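Local coordinates for disulfide bond protein A (Staphylococcus aureus, PDB 3BCI) that probably acts as a thiol-disulfide oxidoreductase of the DsbA type, passing disulfides to proteins through a redox-active CxxC centre in a thioredoxin fold, at residues A[55-60]-A[91-96]; A[50-55]-A[139-144]. One frame throughout, in Å; residues are numbered along the deposited sequence.

Contact 1. Residues A[55-60]-A[91-96]; sequences AFLGKD and QDENKE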
loop_
_atom_site.group_PDB
_atom_site.type_symbol
_atom_site.label_atom_id
_atom_site.label_comp_id
_atom_site.label_asym_id
_atom_site.label_seq_id
_atom_site.Cartn_x
_atom_site.Cartn_y
_atom_site.Cartn_z
ATOM N N ALA A 55 -7.127 -5.875 -3.813
ATOM C CA ALA A 55 -8.021 -5.232 -4.786
ATOM C C ALA A 55 -9.310 -6.030 -4.939
ATOM O O ALA A 55 -9.665 -6.439 -6.043
ATOM C CB ALA A 55 -7.319 -5.115 -6.140
ATOM N N PHE A 56 -10.017 -6.227 -3.832
ATOM C CA PHE A 56 -11.234 -7.029 -3.837
ATOM C C PHE A 56 -12.532 -6.286 -3.552
ATOM O O PHE A 56 -13.594 -6.903 -3.534
ATOM C CB PHE A 56 -11.088 -8.160 -2.814
ATOM C CG PHE A 56 -11.123 -7.691 -1.381
ATOM C CD1 PHE A 56 -12.282 -7.818 -0.619
ATOM C CD2 PHE A 56 -10.004 -7.104 -0.797
ATOM C CE1 PHE A 56 -12.326 -7.370 0.708
ATOM C CE2 PHE A 56 -10.037 -6.651 0.526
ATOM C CZ PHE A 56 -11.200 -6.784 1.279
ATOM N N LEU A 57 -12.463 -4.976 -3.337
ATOM C CA LEU A 57 -13.666 -4.217 -3.020
ATOM C C LEU A 57 -14.259 -3.371 -4.148
ATOM O O LEU A 57 -14.817 -2.303 -3.900
ATOM C CB LEU A 57 -13.395 -3.344 -1.792
ATOM C CG LEU A 57 -13.159 -4.169 -0.519
ATOM C CD1 LEU A 57 -12.752 -3.262 0.633
ATOM C CD2 LEU A 57 -14.440 -4.938 -0.172
ATOM N N GLY A 58 -14.157 -3.851 -5.381
ATOM C CA GLY A 58 -14.710 -3.098 -6.496
ATOM C C GLY A 58 -13.757 -3.005 -7.671
ATOM O O GLY A 58 -12.551 -3.174 -7.512
ATOM N N LYS A 59 -14.297 -2.716 -8.851
ATOM C CA LYS A 59 -13.485 -2.621 -10.058
ATOM C C LYS A 59 -12.464 -1.493 -10.016
ATOM O O LYS A 59 -11.506 -1.501 -10.780
ATOM C CB LYS A 59 -14.383 -2.460 -11.290
ATOM C CG LYS A 59 -15.373 -1.322 -11.182
ATOM C CD LYS A 59 -16.295 -1.227 -12.399
ATOM C CE LYS A 59 -15.648 -0.508 -13.582
ATOM N NZ LYS A 59 -14.724 -1.363 -14.378
ATOM N N ASP A 60 -12.661 -0.528 -9.123
ATOM C CA ASP A 60 -11.729 0.584 -9.011
ATOM C C ASP A 60 -10.574 0.272 -8.055
ATOM O O ASP A 60 -9.583 0.998 -8.020
ATOM C CB ASP A 60 -12.470 1.847 -8.561
ATOM C CG ASP A 60 -13.175 1.673 -7.231
ATOM O OD1 ASP A 60 -13.884 0.657 -7.050
ATOM O OD2 ASP A 60 -13.029 2.564 -6.369
ATOM N N GLN A 91 -13.631 6.697 0.742
ATOM C CA GLN A 91 -15.069 6.956 0.741
ATOM C C GLN A 91 -15.778 5.638 1.026
ATOM O O GLN A 91 -15.142 4.655 1.412
ATOM C CB GLN A 91 -15.526 7.484 -0.624
ATOM C CG GLN A 91 -15.046 8.882 -0.977
ATOM C CD GLN A 91 -15.697 9.952 -0.125
ATOM O OE1 GLN A 91 -16.895 9.889 0.159
ATOM N NE2 GLN A 91 -14.917 10.949 0.277
ATOM N N ASP A 92 -17.093 5.618 0.833
ATOM C CA ASP A 92 -17.870 4.406 1.055
ATOM C C ASP A 92 -17.291 3.353 0.127
ATOM O O ASP A 92 -17.024 3.634 -1.039
ATOM C CB ASP A 92 -19.339 4.634 0.703
ATOM C CG ASP A 92 -20.219 3.477 1.124
ATOM O OD1 ASP A 92 -20.466 3.337 2.340
ATOM O OD2 ASP A 92 -20.654 2.701 0.247
ATOM N N GLU A 93 -17.106 2.142 0.635
ATOM C CA GLU A 93 -16.534 1.072 -0.171
ATOM C C GLU A 93 -17.444 0.612 -1.306
ATOM O O GLU A 93 -17.010 -0.118 -2.195
ATOM C CB GLU A 93 -16.178 -0.114 0.718
ATOM C CG GLU A 93 -17.371 -0.880 1.239
ATOM C CD GLU A 93 -16.980 -1.837 2.329
ATOM O OE1 GLU A 93 -16.895 -1.402 3.492
ATOM O OE2 GLU A 93 -16.740 -3.016 2.017
ATOM N N ASN A 94 -18.706 1.032 -1.278
ATOM C CA ASN A 94 -19.638 0.648 -2.333
ATOM C C ASN A 94 -19.544 1.610 -3.509
ATOM O O ASN A 94 -20.127 1.374 -4.567
ATOM C CB ASN A 94 -21.068 0.580 -1.801
ATOM C CG ASN A 94 -21.277 -0.592 -0.861
ATOM O OD1 ASN A 94 -20.945 -1.736 -1.191
ATOM N ND2 ASN A 94 -21.830 -0.317 0.315
ATOM N N LYS A 95 -18.801 2.695 -3.315
ATOM C CA LYS A 95 -18.593 3.689 -4.360
ATOM C C LYS A 95 -17.279 3.377 -5.065
ATOM O O LYS A 95 -16.329 2.907 -4.437
ATOM C CB LYS A 95 -18.475 5.092 -3.764
ATOM C CG LYS A 95 -19.736 5.677 -3.164
ATOM C CD LYS A 95 -19.404 7.008 -2.496
ATOM C CE LYS A 95 -20.645 7.734 -2.009
ATOM N NZ LYS A 95 -21.478 8.227 -3.141
ATOM N N GLU A 96 -17.224 3.634 -6.367
ATOM C CA GLU A 96 -15.994 3.419 -7.117
ATOM C C GLU A 96 -15.273 4.763 -7.075
ATOM O O GLU A 96 -15.096 5.420 -8.099
ATOM C CB GLU A 96 -16.301 3.030 -8.566
ATOM C CG GLU A 96 -17.284 1.881 -8.706
ATOM C CD GLU A 96 -17.436 1.415 -10.141
ATOM O OE1 GLU A 96 -17.181 2.221 -11.061
ATOM O OE2 GLU A 96 -17.821 0.245 -10.349
#

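Contact 2. Residues A[50-55]-A[139-144]; sequences QFVNLA and KKIAKD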
loop_
_atom_site.group_PDB
_atom_site.type_symbol
_atom_site.label_atom_id
_atom_site.label_comp_id
_atom_site.label_asym_id
_atom_site.label_seq_id
_atom_site.Cartn_x
_atom_site.Cartn_y
_atom_site.Cartn_z
ATOM N N GLN A 50 6.300 -4.082 2.698
ATOM C CA GLN A 50 5.589 -4.447 1.482
ATOM C C GLN A 50 4.093 -4.435 1.731
ATOM O O GLN A 50 3.606 -5.029 2.692
ATOM C CB GLN A 50 6.006 -5.839 0.985
ATOM C CG GLN A 50 5.146 -6.348 -0.177
ATOM C CD GLN A 50 5.644 -7.661 -0.769
ATOM O OE1 GLN A 50 6.338 -8.434 -0.108
ATOM N NE2 GLN A 50 5.272 -7.924 -2.019
ATOM N N PHE A 51 3.371 -3.739 0.863
ATOM C CA PHE A 51 1.920 -3.664 0.958
ATOM C C PHE A 51 1.382 -4.521 -0.178
ATOM O O PHE A 51 1.732 -4.302 -1.342
ATOM C CB PHE A 51 1.448 -2.215 0.796
ATOM C CG PHE A 51 -0.049 -2.048 0.877
ATOM C CD1 PHE A 51 -0.723 -2.270 2.071
ATOM C CD2 PHE A 51 -0.785 -1.678 -0.248
ATOM C CE1 PHE A 51 -2.110 -2.127 2.148
ATOM C CE2 PHE A 51 -2.170 -1.532 -0.184
ATOM C CZ PHE A 51 -2.833 -1.759 1.016
ATOM N N VAL A 52 0.572 -5.519 0.158
ATOM C CA VAL A 52 -0.006 -6.395 -0.859
ATOM C C VAL A 52 -1.491 -6.073 -0.918
ATOM O O VAL A 52 -2.229 -6.343 0.028
ATOM C CB VAL A 52 0.185 -7.889 -0.508
ATOM C CG1 VAL A 52 -0.409 -8.758 -1.609
ATOM C CG2 VAL A 52 1.668 -8.200 -0.336
ATOM N N ASN A 53 -1.914 -5.497 -2.038
ATOM C CA ASN A 53 -3.298 -5.075 -2.243
ATOM C C ASN A 53 -4.154 -6.162 -2.886
ATOM O O ASN A 53 -3.947 -6.513 -4.046
ATOM C CB ASN A 53 -3.305 -3.835 -3.134
ATOM C CG ASN A 53 -4.609 -3.081 -3.082
ATOM O OD1 ASN A 53 -5.688 -3.675 -3.007
ATOM N ND2 ASN A 53 -4.523 -1.754 -3.144
ATOM N N LEU A 54 -5.123 -6.686 -2.142
ATOM C CA LEU A 54 -5.994 -7.726 -2.684
ATOM C C LEU A 54 -6.967 -7.197 -3.747
ATOM O O LEU A 54 -7.551 -7.979 -4.495
ATOM C CB LEU A 54 -6.780 -8.421 -1.557
ATOM C CG LEU A 54 -6.063 -9.544 -0.796
ATOM C CD1 LEU A 54 -4.964 -8.964 0.091
ATOM C CD2 LEU A 54 -7.076 -10.316 0.050
ATOM N N ALA A 55 -7.127 -5.875 -3.813
ATOM C CA ALA A 55 -8.021 -5.232 -4.786
ATOM C C ALA A 55 -9.310 -6.030 -4.939
ATOM O O ALA A 55 -9.665 -6.439 -6.043
ATOM C CB ALA A 55 -7.319 -5.115 -6.140
ATOM N N LYS A 139 -2.614 -9.853 -6.172
ATOM C CA LYS A 139 -3.743 -10.735 -5.908
ATOM C C LYS A 139 -3.274 -12.183 -5.840
ATOM O O LYS A 139 -3.772 -12.964 -5.034
ATOM C CB LYS A 139 -4.800 -10.580 -6.996
ATOM C CG LYS A 139 -5.207 -9.138 -7.226
ATOM C CD LYS A 139 -6.165 -9.028 -8.392
ATOM C CE LYS A 139 -7.589 -9.195 -7.926
ATOM N NZ LYS A 139 -8.466 -9.636 -9.041
ATOM N N LYS A 140 -2.320 -12.534 -6.695
ATOM C CA LYS A 140 -1.774 -13.885 -6.726
ATOM C C LYS A 140 -0.978 -14.149 -5.443
ATOM O O LYS A 140 -1.025 -15.244 -4.882
ATOM C CB LYS A 140 -0.870 -14.057 -7.951
ATOM C CG LYS A 140 -0.268 -15.445 -8.097
ATOM C CD LYS A 140 0.597 -15.545 -9.340
ATOM C CE LYS A 140 1.200 -16.929 -9.482
ATOM N NZ LYS A 140 2.070 -17.272 -8.323
ATOM N N ILE A 141 -0.243 -13.141 -4.982
ATOM C CA ILE A 141 0.545 -13.288 -3.763
ATOM C C ILE A 141 -0.373 -13.605 -2.582
ATOM O O ILE A 141 -0.123 -14.543 -1.824
ATOM C CB ILE A 141 1.352 -12.000 -3.462
ATOM C CG1 ILE A 141 2.438 -11.813 -4.528
ATOM C CG2 ILE A 141 1.972 -12.081 -2.063
ATOM C CD1 ILE A 141 3.203 -10.495 -4.416
ATOM N N ALA A 142 -1.443 -12.829 -2.441
ATOM C CA ALA A 142 -2.395 -13.028 -1.355
ATOM C C ALA A 142 -3.062 -14.398 -1.430
ATOM O O ALA A 142 -3.321 -15.031 -0.405
ATOM C CB ALA A 142 -3.455 -11.932 -1.388
ATOM N N LYS A 143 -3.349 -14.851 -2.645
ATOM C CA LYS A 143 -3.984 -16.147 -2.826
ATOM C C LYS A 143 -3.019 -17.284 -2.482
ATOM O O LYS A 143 -3.360 -18.181 -1.712
ATOM C CB LYS A 143 -4.473 -16.295 -4.268
ATOM C CG LYS A 143 -5.178 -17.615 -4.547
ATOM C CD LYS A 143 -5.612 -17.718 -6.003
ATOM C CE LYS A 143 -6.316 -19.039 -6.273
ATOM N NZ LYS A 143 -6.693 -19.189 -7.707
ATOM N N ASP A 144 -1.817 -17.242 -3.048
ATOM C CA ASP A 144 -0.820 -18.277 -2.798
ATOM C C ASP A 144 -0.421 -18.357 -1.328
ATOM O O ASP A 144 -0.062 -19.431 -0.842
ATOM C CB ASP A 144 0.419 -18.040 -3.669
ATOM C CG ASP A 144 0.120 -18.167 -5.154
ATOM O OD1 ASP A 144 -1.058 -18.388 -5.506
ATOM O OD2 ASP A 144 1.060 -18.046 -5.968
HETATM O O HOH W 1 -9.326 -6.982 -9.170
#

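Contact 1. Residues A[55-60]-A[91-96]
The Asp60 carboxylate lies against CA and CB of Glu96, with Asp60 OD2 3.2 Å from Glu96 CA and Asp60 CG 3.7 Å from Glu96 CB. Asp60 is buried here, though Glu96 is exposed. Asp60 OD2 accepts a hydrogen bond from the N of Leu98, and OD1 forms a salt bridge with Lys22, whose NZ also bonds the carbonyl oxygens of Leu57, Glu93 and Lys95. One ammonium group thus gathers oxygens from both loops, and probably offsets the closeness of Leu57 O and Glu93 O, which are 3.5 Å apart. Leu57 belongs to this packed side: it points to the opposing loop, beside Glu93, and also touches Cys23 of the CxxC motif. The outer side is exposed and lacks any bond. There the stem of Lys59 crosses the Glu96 carboxylate, at an approach too short to be relied on, and bends at chi3 (-81°) and chi4 (80°); NZ stays 5.3 Å from Glu96 OE2, at most a long-range attraction, not a salt bridge. Segment 55-60 leads from strand 48-53 into helix 61-74, while the loop containing 91-96 joins helices 79-88 and 100-108, so a loop of the thioredoxin fold meets one of the helical insertion.

Contact 2. Residues A[50-55]-A[139-144]
Lys139, Val52 and Ala142 bury the most surface where the edge strand of the thioredoxin sheet meets a helix crossing it at 91°, the two short axes 7.7 Å apart. Val52 points to the helix and presents CG1, which sits anti to the backbone N (chi1 -179°) and meets the CG2 of Ile141 at 4.1 Å, the two side chains passing at a slant. The same methyl group lies near Ala142 CB. That small side chain faces the strand and lets Leu54 come close from the adjoining turn: both CG and CD1 of Leu54 stand 3.6 Å from Ala142 CB, the tightest apolar packing here. Lys139 works differently. Its stem bends at chi3 (88°) and runs past the backbone beyond the strand, with CE 3.6 Å from Leu54 O. The amino group then reaches a water, NZ to water 2.8 Å, and the water donates to Ala55 O. Asn53, turned away from the helix, shapes this end of the strand through an Asx turn, its OD1 accepting from Ala55 N at 2.7 Å. Asp138, just before Lys139, bonds the backbone N of Asn53. The chemistry implies a division of labour: apolar contacts, with alanine at the closest point, are consistent with the short axis separation, while a lysine at the exposed margin reaches the turn's carbonyl through water.

From the N terminus, the chain lays down strand 14-19 and helix 24-42 before reaching strand 48-53 and the loop that follows it, which carry the first segments of both contacts. These run on from one another and share Ala55. Contact 1 closes the shorter loop, in which helices 61-74 and 79-88 are made before 91-96 comes back to the turn. Contact 2 closes the longer one, returning only with helix 130-144 after helices 100-108 and 114-125. Contact 1 is therefore nested within contact 2. Their centres lie about 16 Å apart. Contact 1 ties the loop to the helical insertion, while contact 2 ties the edge strand to helix 130-144, which leads back to the sheet.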